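Local structure of putative (Helicobacter pylori, 4O8S) at residues 6-9 / 10-13; 18-22 / 23-27; 192-195 / 196-199; 206-209 / 210-214; 217-220 / 221-225. The protein belongs to the nucleotidyltransferase superfamily and is related to the AbiEii toxins of type IV toxin-antitoxin systems, and so probably transfers a nucleotide. All blocks are in the same frame, centred on the assembly; numbering follows the deposited sequence.

Contact 1 of 5, residues 6-9 / 10-13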
loop_
_atom_site.group_PDB
_atom_site.type_symbol
_atom_site.label_atom_id
_atom_site.label_comp_id
_atom_site.label_asym_id
_atom_site.label_seq_id
_atom_site.Cartn_x
_atom_site.Cartn_y
_atom_site.Cartn_z
ATOM N N ALA A 6 1.016 -15.732 -9.571
ATOM C CA ALA A 6 1.114 -14.800 -8.453
ATOM C C ALA A 6 2.314 -15.131 -7.561
ATOM O O ALA A 6 3.021 -14.222 -7.094
ATOM C CB ALA A 6 -0.182 -14.805 -7.641
ATOM N N LEU A 7 2.544 -16.426 -7.326
ATOM C CA LEU A 7 3.654 -16.873 -6.475
ATOM C C LEU A 7 5.016 -16.443 -7.016
ATOM O O LEU A 7 5.894 -16.022 -6.260
ATOM C CB LEU A 7 3.645 -18.399 -6.314
ATOM C CG LEU A 7 2.601 -19.075 -5.414
ATOM C CD1 LEU A 7 2.930 -20.563 -5.262
ATOM C CD2 LEU A 7 2.512 -18.403 -4.045
ATOM N N ASN A 8 5.217 -16.577 -8.321
ATOM C CA ASN A 8 6.483 -16.143 -8.891
ATOM C C ASN A 8 6.606 -14.622 -8.850
ATOM O O ASN A 8 7.687 -14.090 -8.599
ATOM C CB ASN A 8 6.664 -16.704 -10.298
ATOM C CG ASN A 8 7.053 -18.169 -10.274
ATOM O OD1 ASN A 8 7.908 -18.573 -9.484
ATOM N ND2 ASN A 8 6.406 -18.976 -11.107
ATOM N N HIS A 9 5.486 -13.934 -9.054
ATOM C CA HIS A 9 5.448 -12.479 -8.942
ATOM C C HIS A 9 5.862 -12.019 -7.538
ATOM O O HIS A 9 6.718 -11.139 -7.386
ATOM C CB HIS A 9 4.050 -11.962 -9.272
ATOM C CG HIS A 9 3.991 -10.484 -9.514
ATOM N ND1 HIS A 9 4.543 -9.891 -10.634
ATOM C CD2 HIS A 9 3.428 -9.482 -8.798
ATOM C CE1 HIS A 9 4.330 -8.589 -10.588
ATOM N NE2 HIS A 9 3.656 -8.310 -9.485
ATOM N N GLU A 10 5.258 -12.613 -6.510
ATOM C CA GLU A 10 5.617 -12.267 -5.130
ATOM C C GLU A 10 7.091 -12.530 -4.856
ATOM O O GLU A 10 7.765 -11.753 -4.174
ATOM C CB GLU A 10 4.757 -13.046 -4.122
ATOM C CG GLU A 10 5.110 -12.695 -2.662
ATOM C CD GLU A 10 4.162 -13.280 -1.614
ATOM O OE1 GLU A 10 3.106 -13.849 -1.977
ATOM O OE2 GLU A 10 4.479 -13.147 -0.407
ATOM N N LYS A 11 7.598 -13.637 -5.383
ATOM C CA LYS A 11 8.997 -13.999 -5.174
ATOM C C LYS A 11 9.938 -12.955 -5.779
ATOM O O LYS A 11 10.958 -12.593 -5.177
ATOM C CB LYS A 11 9.262 -15.369 -5.789
ATOM C CG LYS A 11 10.716 -15.814 -5.760
ATOM C CD LYS A 11 10.849 -17.105 -6.576
ATOM C CE LYS A 11 12.216 -17.760 -6.431
ATOM N NZ LYS A 11 12.311 -19.008 -7.263
ATOM N N LEU A 12 9.594 -12.459 -6.967
ATOM C CA LEU A 12 10.412 -11.423 -7.584
ATOM C C LEU A 12 10.311 -10.133 -6.800
ATOM O O LEU A 12 11.320 -9.487 -6.553
ATOM C CB LEU A 12 9.998 -11.187 -9.037
ATOM C CG LEU A 12 10.598 -9.975 -9.757
ATOM C CD1 LEU A 12 12.110 -10.063 -9.900
ATOM C CD2 LEU A 12 9.936 -9.842 -11.129
HETATM N N MSE A 13 9.096 -9.758 -6.396
HETATM C CA MSE A 13 8.929 -8.532 -5.618
HETATM C C MSE A 13 9.748 -8.554 -4.330
HETATM O O MSE A 13 10.454 -7.585 -4.025
HETATM C CB MSE A 13 7.457 -8.280 -5.307
HETATM C CG MSE A 13 6.604 -7.975 -6.537
HETATM SE SE MSE A 13 4.858 -7.250 -5.912
HETATM C CE MSE A 13 4.197 -8.775 -4.890
#

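Contact 2 of 5, residues 18-22 / 23-27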
loop_
_atom_site.group_PDB
_atom_site.type_symbol
_atom_site.label_atom_id
_atom_site.label_comp_id
_atom_site.label_asym_id
_atom_site.label_seq_id
_atom_site.Cartn_x
_atom_site.Cartn_y
_atom_site.Cartn_z
ATOM N N LYS A 18 14.141 -6.806 -0.697
ATOM C CA LYS A 18 15.238 -7.222 0.178
ATOM C C LYS A 18 16.595 -6.706 -0.345
ATOM O O LYS A 18 17.434 -6.240 0.431
ATOM C CB LYS A 18 15.226 -8.743 0.352
ATOM C CG LYS A 18 14.120 -9.234 1.319
ATOM C CD LYS A 18 13.820 -10.721 1.137
ATOM C CE LYS A 18 13.295 -11.382 2.423
ATOM N NZ LYS A 18 12.027 -10.800 2.983
ATOM N N ASN A 19 16.791 -6.738 -1.661
ATOM C CA ASN A 19 18.030 -6.202 -2.229
ATOM C C ASN A 19 18.237 -4.734 -1.877
ATOM O O ASN A 19 19.361 -4.301 -1.645
ATOM C CB ASN A 19 18.083 -6.377 -3.749
ATOM C CG ASN A 19 19.450 -6.018 -4.330
ATOM O OD1 ASN A 19 19.770 -4.839 -4.533
ATOM N ND2 ASN A 19 20.266 -7.036 -4.585
ATOM N N LEU A 20 17.150 -3.976 -1.794
ATOM C CA LEU A 20 17.247 -2.541 -1.538
ATOM C C LEU A 20 17.356 -2.165 -0.057
ATOM O O LEU A 20 17.354 -0.976 0.281
ATOM C CB LEU A 20 16.058 -1.817 -2.167
ATOM C CG LEU A 20 15.898 -2.029 -3.677
ATOM C CD1 LEU A 20 14.538 -1.532 -4.160
ATOM C CD2 LEU A 20 17.026 -1.315 -4.430
ATOM N N ALA A 21 17.470 -3.153 0.828
ATOM C CA ALA A 21 17.494 -2.865 2.270
ATOM C C ALA A 21 18.699 -2.025 2.730
ATOM O O ALA A 21 18.647 -1.365 3.782
ATOM C CB ALA A 21 17.397 -4.151 3.074
ATOM N N ASP A 22 19.777 -2.040 1.950
ATOM C CA ASP A 22 20.935 -1.210 2.275
ATOM C C ASP A 22 20.957 0.136 1.540
ATOM O O ASP A 22 21.957 0.853 1.592
ATOM C CB ASP A 22 22.239 -1.980 2.037
ATOM C CG ASP A 22 22.377 -2.472 0.607
ATOM O OD1 ASP A 22 21.366 -2.489 -0.123
ATOM O OD2 ASP A 22 23.497 -2.862 0.215
ATOM N N THR A 23 19.854 0.483 0.872
ATOM C CA THR A 23 19.724 1.784 0.202
ATOM C C THR A 23 18.728 2.638 0.984
ATOM O O THR A 23 18.158 2.161 1.970
ATOM C CB THR A 23 19.208 1.614 -1.227
ATOM O OG1 THR A 23 17.803 1.338 -1.179
ATOM C CG2 THR A 23 19.947 0.480 -1.939
ATOM N N PRO A 24 18.513 3.904 0.571
ATOM C CA PRO A 24 17.508 4.654 1.336
ATOM C C PRO A 24 16.073 4.454 0.823
ATOM O O PRO A 24 15.174 5.155 1.290
ATOM C CB PRO A 24 17.928 6.122 1.133
ATOM C CG PRO A 24 19.304 6.072 0.466
ATOM C CD PRO A 24 19.303 4.797 -0.303
HETATM N N MSE A 25 15.875 3.536 -0.121
HETATM C CA MSE A 25 14.543 3.235 -0.668
HETATM C C MSE A 25 13.568 2.740 0.413
HETATM O O MSE A 25 13.901 1.842 1.177
HETATM C CB MSE A 25 14.663 2.152 -1.738
HETATM C CG MSE A 25 15.479 2.576 -2.930
HETATM SE SE MSE A 25 14.317 3.453 -4.285
HETATM C CE MSE A 25 13.672 1.894 -5.224
ATOM N N VAL A 26 12.364 3.307 0.450
ATOM C CA VAL A 26 11.332 2.901 1.402
ATOM C C VAL A 26 10.080 2.465 0.644
ATOM O O VAL A 26 9.473 3.283 -0.084
ATOM C CB VAL A 26 10.932 4.076 2.311
ATOM C CG1 VAL A 26 9.916 3.609 3.399
ATOM C CG2 VAL A 26 12.182 4.728 2.925
ATOM N N LEU A 27 9.699 1.195 0.796
ATOM C CA LEU A 27 8.466 0.661 0.192
ATOM C C LEU A 27 7.257 1.261 0.884
ATOM O O LEU A 27 7.210 1.333 2.119
ATOM C CB LEU A 27 8.418 -0.860 0.322
ATOM C CG LEU A 27 7.338 -1.683 -0.400
ATOM C CD1 LEU A 27 7.593 -1.708 -1.911
ATOM C CD2 LEU A 27 7.289 -3.118 0.173
#

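Contact 3 of 5, residues 192-195 / 196-199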
loop_
_atom_site.group_PDB
_atom_site.type_symbol
_atom_site.label_atom_id
_atom_site.label_comp_id
_atom_site.label_asym_id
_atom_site.label_seq_id
_atom_site.Cartn_x
_atom_site.Cartn_y
_atom_site.Cartn_z
ATOM N N LEU A 192 -15.188 -5.532 -11.315
ATOM C CA LEU A 192 -14.202 -5.570 -12.387
ATOM C C LEU A 192 -12.782 -5.843 -11.884
ATOM O O LEU A 192 -11.924 -6.272 -12.652
ATOM C CB LEU A 192 -14.236 -4.254 -13.173
ATOM C CG LEU A 192 -15.502 -4.005 -14.000
ATOM C CD1 LEU A 192 -15.474 -2.614 -14.621
ATOM C CD2 LEU A 192 -15.637 -5.077 -15.067
ATOM N N ASP A 193 -12.533 -5.598 -10.597
ATOM C CA ASP A 193 -11.199 -5.812 -10.031
ATOM C C ASP A 193 -10.977 -7.280 -9.627
ATOM O O ASP A 193 -11.569 -7.767 -8.651
ATOM C CB ASP A 193 -11.000 -4.889 -8.823
ATOM C CG ASP A 193 -9.546 -4.820 -8.358
ATOM O OD1 ASP A 193 -8.764 -5.746 -8.650
ATOM O OD2 ASP A 193 -9.191 -3.829 -7.683
ATOM N N ALA A 194 -10.106 -7.974 -10.358
ATOM C CA ALA A 194 -9.822 -9.389 -10.098
ATOM C C ALA A 194 -9.077 -9.643 -8.784
ATOM O O ALA A 194 -9.000 -10.785 -8.324
ATOM C CB ALA A 194 -9.048 -10.002 -11.259
ATOM N N LEU A 195 -8.516 -8.590 -8.193
ATOM C CA LEU A 195 -7.864 -8.723 -6.887
ATOM C C LEU A 195 -8.889 -8.651 -5.741
ATOM O O LEU A 195 -8.572 -8.969 -4.585
ATOM C CB LEU A 195 -6.753 -7.671 -6.721
ATOM C CG LEU A 195 -5.596 -7.734 -7.740
ATOM C CD1 LEU A 195 -4.401 -6.888 -7.308
ATOM C CD2 LEU A 195 -5.155 -9.164 -7.994
ATOM N N LEU A 196 -10.122 -8.263 -6.072
ATOM C CA LEU A 196 -11.167 -8.035 -5.074
ATOM C C LEU A 196 -12.444 -8.833 -5.296
ATOM O O LEU A 196 -13.112 -9.226 -4.329
ATOM C CB LEU A 196 -11.549 -6.553 -5.042
ATOM C CG LEU A 196 -10.466 -5.510 -4.772
ATOM C CD1 LEU A 196 -11.031 -4.110 -4.956
ATOM C CD2 LEU A 196 -9.879 -5.686 -3.370
ATOM N N ASN A 197 -12.801 -9.047 -6.561
ATOM C CA ASN A 197 -14.143 -9.525 -6.896
ATOM C C ASN A 197 -14.533 -10.881 -6.308
ATOM O O ASN A 197 -15.720 -11.169 -6.160
ATOM C CB ASN A 197 -14.422 -9.456 -8.417
ATOM C CG ASN A 197 -13.404 -10.223 -9.252
ATOM O OD1 ASN A 197 -12.774 -11.172 -8.779
ATOM N ND2 ASN A 197 -13.245 -9.816 -10.515
ATOM N N GLN A 198 -13.546 -11.704 -5.961
ATOM C CA GLN A 198 -13.836 -13.007 -5.362
ATOM C C GLN A 198 -13.743 -13.012 -3.832
ATOM O O GLN A 198 -14.099 -14.005 -3.197
ATOM C CB GLN A 198 -12.910 -14.085 -5.935
ATOM C CG GLN A 198 -13.066 -14.316 -7.435
ATOM C CD GLN A 198 -14.512 -14.576 -7.831
ATOM O OE1 GLN A 198 -15.173 -13.717 -8.429
ATOM N NE2 GLN A 198 -15.016 -15.767 -7.491
ATOM N N ILE A 199 -13.276 -11.918 -3.229
ATOM C CA ILE A 199 -13.058 -11.922 -1.778
ATOM C C ILE A 199 -13.771 -10.818 -0.986
ATOM O O ILE A 199 -13.876 -10.885 0.240
ATOM C CB ILE A 199 -11.549 -11.872 -1.434
ATOM C CG1 ILE A 199 -10.907 -10.606 -2.016
ATOM C CG2 ILE A 199 -10.847 -13.114 -1.944
ATOM C CD1 ILE A 199 -9.481 -10.356 -1.525
HETATM O O HOH W 1 -10.670 -11.432 -5.905
#

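Contact 4 of 5, residues 206-209 / 210-214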
loop_
_atom_site.group_PDB
_atom_site.type_symbol
_atom_site.label_atom_id
_atom_site.label_comp_id
_atom_site.label_asym_id
_atom_site.label_seq_id
_atom_site.Cartn_x
_atom_site.Cartn_y
_atom_site.Cartn_z
ATOM N N ALA A 206 -18.339 -1.738 3.640
ATOM C CA ALA A 206 -18.716 -0.333 3.737
ATOM C C ALA A 206 -19.386 -0.031 5.079
ATOM O O ALA A 206 -19.056 0.963 5.743
ATOM C CB ALA A 206 -19.636 0.034 2.595
ATOM N N LEU A 207 -20.332 -0.883 5.468
ATOM C CA LEU A 207 -21.034 -0.724 6.739
ATOM C C LEU A 207 -20.071 -0.840 7.895
ATOM O O LEU A 207 -20.059 0.006 8.786
ATOM C CB LEU A 207 -22.123 -1.795 6.901
ATOM C CG LEU A 207 -23.396 -1.544 6.093
ATOM C CD1 LEU A 207 -24.342 -2.746 6.156
ATOM C CD2 LEU A 207 -24.080 -0.284 6.612
ATOM N N GLU A 208 -19.268 -1.896 7.875
ATOM C CA GLU A 208 -18.350 -2.156 8.967
ATOM C C GLU A 208 -17.320 -1.033 9.151
ATOM O O GLU A 208 -17.007 -0.658 10.296
ATOM C CB GLU A 208 -17.662 -3.515 8.794
ATOM C CG GLU A 208 -16.817 -3.872 10.006
ATOM C CD GLU A 208 -16.250 -5.275 9.954
ATOM O OE1 GLU A 208 -16.105 -5.820 8.836
ATOM O OE2 GLU A 208 -15.944 -5.825 11.043
ATOM N N LEU A 209 -16.803 -0.489 8.044
ATOM C CA LEU A 209 -15.831 0.607 8.137
ATOM C C LEU A 209 -16.428 1.875 8.740
ATOM O O LEU A 209 -15.803 2.505 9.601
ATOM C CB LEU A 209 -15.185 0.938 6.779
ATOM C CG LEU A 209 -14.273 2.179 6.855
ATOM C CD1 LEU A 209 -13.130 1.949 7.851
ATOM C CD2 LEU A 209 -13.740 2.613 5.480
ATOM N N GLY A 210 -17.617 2.264 8.282
ATOM C CA GLY A 210 -18.269 3.454 8.812
ATOM C C GLY A 210 -18.420 3.397 10.323
ATOM O O GLY A 210 -18.143 4.374 11.046
ATOM N N VAL A 211 -18.829 2.230 10.813
ATOM C CA VAL A 211 -19.027 2.051 12.248
ATOM C C VAL A 211 -17.707 2.006 13.019
ATOM O O VAL A 211 -17.589 2.645 14.068
ATOM C CB VAL A 211 -19.883 0.800 12.540
ATOM C CG1 VAL A 211 -19.976 0.539 14.034
ATOM C CG2 VAL A 211 -21.272 0.980 11.939
HETATM N N MSE A 212 -16.718 1.264 12.517
HETATM C CA MSE A 212 -15.401 1.216 13.170
HETATM C C MSE A 212 -14.778 2.595 13.273
HETATM O O MSE A 212 -14.146 2.926 14.279
HETATM C CB MSE A 212 -14.432 0.296 12.420
HETATM C CG MSE A 212 -14.795 -1.184 12.492
HETATM SE SE MSE A 212 -13.394 -2.349 11.699
HETATM C CE MSE A 212 -13.578 -1.736 9.888
ATOM N N ALA A 213 -14.950 3.402 12.227
ATOM C CA ALA A 213 -14.362 4.733 12.215
ATOM C C ALA A 213 -14.992 5.578 13.315
ATOM O O ALA A 213 -14.317 6.405 13.924
ATOM C CB ALA A 213 -14.546 5.379 10.867
ATOM N N GLN A 214 -16.282 5.366 13.569
ATOM C CA GLN A 214 -16.968 6.054 14.653
ATOM C C GLN A 214 -16.344 5.681 15.978
ATOM O O GLN A 214 -16.016 6.557 16.784
ATOM C CB GLN A 214 -18.451 5.677 14.688
ATOM C CG GLN A 214 -19.266 6.208 13.532
ATOM C CD GLN A 214 -20.753 6.206 13.834
ATOM O OE1 GLN A 214 -21.194 5.672 14.862
ATOM N NE2 GLN A 214 -21.538 6.813 12.946
#

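Contact 5 of 5, residues 217-220 / 221-225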
loop_
_atom_site.group_PDB
_atom_site.type_symbol
_atom_site.label_atom_id
_atom_site.label_comp_id
_atom_site.label_asym_id
_atom_site.label_seq_id
_atom_site.Cartn_x
_atom_site.Cartn_y
_atom_site.Cartn_z
ATOM N N HIS A 217 -12.702 6.949 16.450
ATOM C CA HIS A 217 -12.751 8.368 16.733
ATOM C C HIS A 217 -13.290 8.655 18.147
ATOM O O HIS A 217 -12.810 9.557 18.830
ATOM C CB HIS A 217 -13.589 9.085 15.680
ATOM C CG HIS A 217 -13.623 10.569 15.859
ATOM N ND1 HIS A 217 -14.738 11.235 16.322
ATOM C CD2 HIS A 217 -12.673 11.514 15.657
ATOM C CE1 HIS A 217 -14.476 12.529 16.386
ATOM N NE2 HIS A 217 -13.230 12.726 15.992
ATOM N N LYS A 218 -14.269 7.868 18.581
ATOM C CA LYS A 218 -14.893 8.043 19.890
ATOM C C LYS A 218 -13.920 7.722 21.006
ATOM O O LYS A 218 -13.770 8.499 21.954
ATOM C CB LYS A 218 -16.135 7.149 20.010
ATOM C CG LYS A 218 -16.860 7.212 21.358
ATOM C CD LYS A 218 -18.103 6.308 21.337
ATOM C CE LYS A 218 -18.858 6.314 22.670
ATOM N NZ LYS A 218 -20.055 5.405 22.667
ATOM N N LYS A 219 -13.274 6.567 20.907
ATOM C CA LYS A 219 -12.256 6.189 21.875
ATOM C C LYS A 219 -11.190 7.282 22.039
ATOM O O LYS A 219 -10.821 7.629 23.168
ATOM C CB LYS A 219 -11.585 4.873 21.478
ATOM C CG LYS A 219 -10.407 4.517 22.374
ATOM C CD LYS A 219 -9.544 3.389 21.795
ATOM C CE LYS A 219 -10.206 2.020 21.948
ATOM N NZ LYS A 219 -9.221 0.926 22.270
ATOM N N LEU A 220 -10.710 7.815 20.912
ATOM C CA LEU A 220 -9.640 8.817 20.903
ATOM C C LEU A 220 -10.081 10.112 21.589
ATOM O O LEU A 220 -9.290 10.759 22.278
ATOM C CB LEU A 220 -9.174 9.102 19.464
ATOM C CG LEU A 220 -8.377 7.970 18.784
ATOM C CD1 LEU A 220 -8.207 8.182 17.266
ATOM C CD2 LEU A 220 -7.029 7.807 19.455
ATOM N N GLU A 221 -11.344 10.487 21.389
ATOM C CA GLU A 221 -11.934 11.625 22.089
ATOM C C GLU A 221 -11.996 11.386 23.598
ATOM O O GLU A 221 -11.502 12.204 24.378
ATOM C CB GLU A 221 -13.339 11.897 21.562
ATOM C CG GLU A 221 -13.382 12.515 20.188
ATOM C CD GLU A 221 -13.545 14.016 20.246
ATOM O OE1 GLU A 221 -14.694 14.493 20.107
ATOM O OE2 GLU A 221 -12.524 14.718 20.436
ATOM N N LYS A 222 -12.611 10.275 24.000
ATOM C CA LYS A 222 -12.675 9.887 25.410
ATOM C C LYS A 222 -11.284 9.851 26.049
ATOM O O LYS A 222 -11.102 10.305 27.179
ATOM C CB LYS A 222 -13.383 8.532 25.581
ATOM C CG LYS A 222 -12.957 7.763 26.835
ATOM C CD LYS A 222 -13.959 6.679 27.227
ATOM C CE LYS A 222 -14.044 5.564 26.185
ATOM N NZ LYS A 222 -12.749 4.837 25.995
ATOM N N GLN A 223 -10.310 9.317 25.317
ATOM C CA GLN A 223 -8.919 9.321 25.763
ATOM C C GLN A 223 -8.411 10.741 25.995
ATOM O O GLN A 223 -7.757 11.015 27.002
ATOM C CB GLN A 223 -8.026 8.627 24.737
ATOM C CG GLN A 223 -8.038 7.110 24.812
ATOM C CD GLN A 223 -7.100 6.488 23.798
ATOM O OE1 GLN A 223 -6.231 7.169 23.245
ATOM N NE2 GLN A 223 -7.270 5.193 23.541
ATOM N N SER A 224 -8.709 11.630 25.052
ATOM C CA SER A 224 -8.339 13.039 25.171
ATOM C C SER A 224 -8.993 13.703 26.391
ATOM O O SER A 224 -8.294 14.259 27.238
ATOM C CB SER A 224 -8.698 13.803 23.891
ATOM O OG SER A 224 -8.601 15.207 24.092
ATOM N N HIS A 225 -10.322 13.643 26.474
ATOM C CA HIS A 225 -11.062 14.231 27.596
ATOM C C HIS A 225 -10.579 13.694 28.943
ATOM O O HIS A 225 -10.515 14.424 29.934
ATOM C CB HIS A 225 -12.565 13.970 27.455
ATOM C CG HIS A 225 -13.270 14.933 26.545
ATOM N ND1 HIS A 225 -13.182 14.862 25.171
ATOM C CD2 HIS A 225 -14.082 15.982 26.817
ATOM C CE1 HIS A 225 -13.906 15.830 24.636
ATOM N NE2 HIS A 225 -14.464 16.524 25.612
#

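Contact 1 of 5, residues 6-9 / 10-13
Met13, a selenomethionine, lies against the ring of His9 one helical turn earlier. Its CB starts 3.6 Å from the backbone O of His9. CG comes nearer, 3.3 Å from that same His9 O, and also sits over one face of the imidazole, 4.0 Å above the plane and offset toward the rim. SE follows, 3.9 Å from His9 NE2, and stands 4.5 Å from the ring centroid. That is a Met-aromatic contact, oblique to the ring normal at 49°. The chain then bends at its last torsion (chi3 -62°), and CE ends 4.0 Å from His9 CD2. SE and CE thus lie along the CD2-NE2 side of the ring.

The ring reaches this place because His9 holds CG opposite its own backbone N (chi1 -166°). Both ring nitrogens are hydrogen-bonded to other parts of the chain: ND1 to the hydroxyl of Tyr89 and NE2 to the backbone O of Glu44. Bonds from both nitrogens hold the rotation of the ring against which Met13 lies. The backbone beneath is regular alpha-helix. Met13 N donates to His9 O at 2.9 Å, and Glu10 N donates to Ala6 O at 2.8 Å. Glu10 carries its carboxylate away on an extended chain, to a hydrogen bond with Tyr34 OH and a salt bridge with Arg14.

Helix 4-19 packs on the mixed sheet here. His9, Leu12 and Met13 all rest on Leu100 of strand 98-106, while Leu12 also meets Tyr89 of strand 82-91.

Contact 2 of 5, residues 18-22 / 23-27
The connection between helix 4-19 and strand 26-27 contains an ST turn at Thr23. Thr23 OG1 donates to the backbone O of Leu20 at 2.8 Å. It also accepts from Met25 N at 3.1 Å, the bond that defines the turn. The hydroxyl thus links Leu20 to Met25.

Leu20 O is gripped twice. The hydroxyl of Thr23 arrives in the carbonyl plane, on a lone pair. Thr23 N, 3.0 Å from Leu20 O, comes instead from above that plane, 57° out of it. Thr23 places OG1 between its own backbone N and carbonyl carbon (chi1 76°), which lets OG1 and N reach the same oxygen.

Beside the turn, Leu20 CD1 meets Met25 CE at 3.7 Å. Met25 is a selenomethionine whose chain bends at both outer torsions, bringing the methyl back toward the leucine. Both side chains also touch Phe48 of strand 46-50. On the exposed side, Asp22 OD1 forms a salt bridge with Arg59 of helix 56-63. The same arginine hydrogen-bonds Asn19 O, so it ties Asn19 to the turn.

The arrangement is a tight helix-to-strand connection. Past helix 4-19 the chain turns through Leu20 to Thr23, held by one backbone bond and two bonds of the Thr23 hydroxyl. It enters the mixed sheet at Val26, in an alpha/beta nucleotidyltransferase domain.

Contact 3 of 5, residues 192-195 / 196-199
One carbonyl oxygen, Asp193 O, takes two backbone donors in a stretch that is neither helix nor strand. Asn197 N lies 2.7 Å from Asp193 O, almost straight out from the carbonyl (C=O...N angle 175°). Leu196 N lies 3.0 Å from Asp193 O but well above the carbonyl plane, 56° out of it. The two bonds close one turn just after helix 179-192.

The side chain of Asp193 tightens the same turn. Its OD1 accepts from Leu195 N at 2.9 Å, which makes an Asx turn, with the donor coming from above the carboxylate plane. The other oxygen, OD2, pairs with Arg148 in a salt bridge. Leu196 crosses this carboxylate at a slant, its CD1 3.3 Å from Asp193 OD2, so an aliphatic branch lies against a charged group whose partner is an arginine.

Asn197 bends back over the preceding backbone. With CG set between its backbone N and carbonyl carbon (chi1 56°), ND2 comes to 3.5 Å from Ala194 CA. ND2 is also hydrogen-bonded to the backbone O of Lys191. At the far end, Ile199 CD1 touches Leu195 O at 3.5 Å. One water bridges the loop, donating to Ala194 O at 3.0 Å and accepting from Gln198 N at 2.9 Å.

The loop leads from helix 179-192 to the long helix 202-231. Its inner side faces helix 147-159, where Leu196 meets Ala147, Arg148 and Phe151. Leu195 meets Arg148 there too. Leu195 and Leu196 also reach the loop residues Glu44 and Arg41 respectively.

Contact 4 of 5, residues 206-209 / 210-214
Met212 and Glu208 lie one turn apart on helix 202-231, and their side chains meet at a slant. The CE methyl of Met212, a selenomethionine, lies 3.9 Å from Glu208 CG, and its SE lies 4.1 Å from the same carbon. Nearer its root, Met212 CG sits 3.2 Å from the backbone O of Glu208. CE also comes to 3.7 Å from Leu209 CA, and to 4.2 Å from Leu209 CD1. The methyl is therefore lodged between the glutamate stem and the leucine. The bend at its last torsion (chi3 -66°) turns CE back toward the preceding turn of helix.

Glu208 sends its carboxylate out on an extended chain. OE1 is hydrogen-bonded to His154 NE2, and OE2 forms a salt bridge with Lys158. These two residues of helix 147-159 also touch Met212, so the glutamate stem and the methionine share one neighbouring surface. The two bonds hold the carboxylate, with Glu208 CG beside the methyl of Met212.

Backbone bonds set the spacing. Met212 N reaches Glu208 O at 3.0 Å, and Ala213 N reaches Leu209 O at 2.9 Å. Further out, Leu209 and Ala213 pack on Leu172 and Ser176 of helix 166-176. Leu209 also meets Leu150 and Ala157 of helix 147-159.

This is helix-on-helix packing. Helix 202-231 lies against helices 147-159 and 166-176, with Leu209 and Ala213 one turn apart at the interface and Glu208 joined to Lys158 beside it.

Contact 5 of 5, residues 217-220 / 221-225
The backbone is plain alpha-helix, with Lys222 N hydrogen-bonded to Lys218 O at 2.9 Å and Gln223 N to Lys219 O at 2.8 Å. On one side of it, Glu221 lies beside His217 and points the same way. Glu221 CG stands over a face of the imidazole, 4.2 Å from its centroid and 22° off the ring normal. This is a CH-pi contact, set toward the rim near CE1. The glutamate chain bends at its second torsion (chi2 -97°), and its carboxylate is turned 27° from the ring plane.

Gln223 and Lys219 meet on another side. The amide NE2 of Gln223 is 3.4 Å from Lys219 CD, so the polar end lies across the aliphatic part of the lysine. The amide's other end, OE1, is 3.9 Å from Leu220 CD2. The lysine amine bends away toward Glu161, in a long and weak ion pair.

His225 closes the next turn. Its ND1 donates to Glu221 O at 3.2 Å, and that oxygen also takes the backbone N of His225. The acceptor lies in the ring plane, at the ring edge. ND1 itself comes from above the Glu221 carbonyl plane, not on a lone pair.

These residues belong to the outer part of helix 202-231, at the surface of the protein. His217 and Leu220 form its inner side and rest on helix 166-176, His217 against Leu166 and Lys173, Leu220 against Leu166 and Ala169.

In the fold
The five contacts fall into two groups. Contacts 1 and 2 share helix 4-19, their centres 18 Å apart, and both belong to the part of the fold built on the mixed sheet: one packs on it, the other leads into strand 26-27. Contacts 3, 4 and 5 follow the chain into the helical part. Contact 3 is the loop before helix 202-231, and contacts 4 and 5 are adjoining stretches of that helix, with centres 17 Å apart. Contact 3 comes within about 8 Å of contact 1 at the nearest atoms, and both touch Glu44. Contacts 1 and 5 are the farthest apart, about 42 Å between centres.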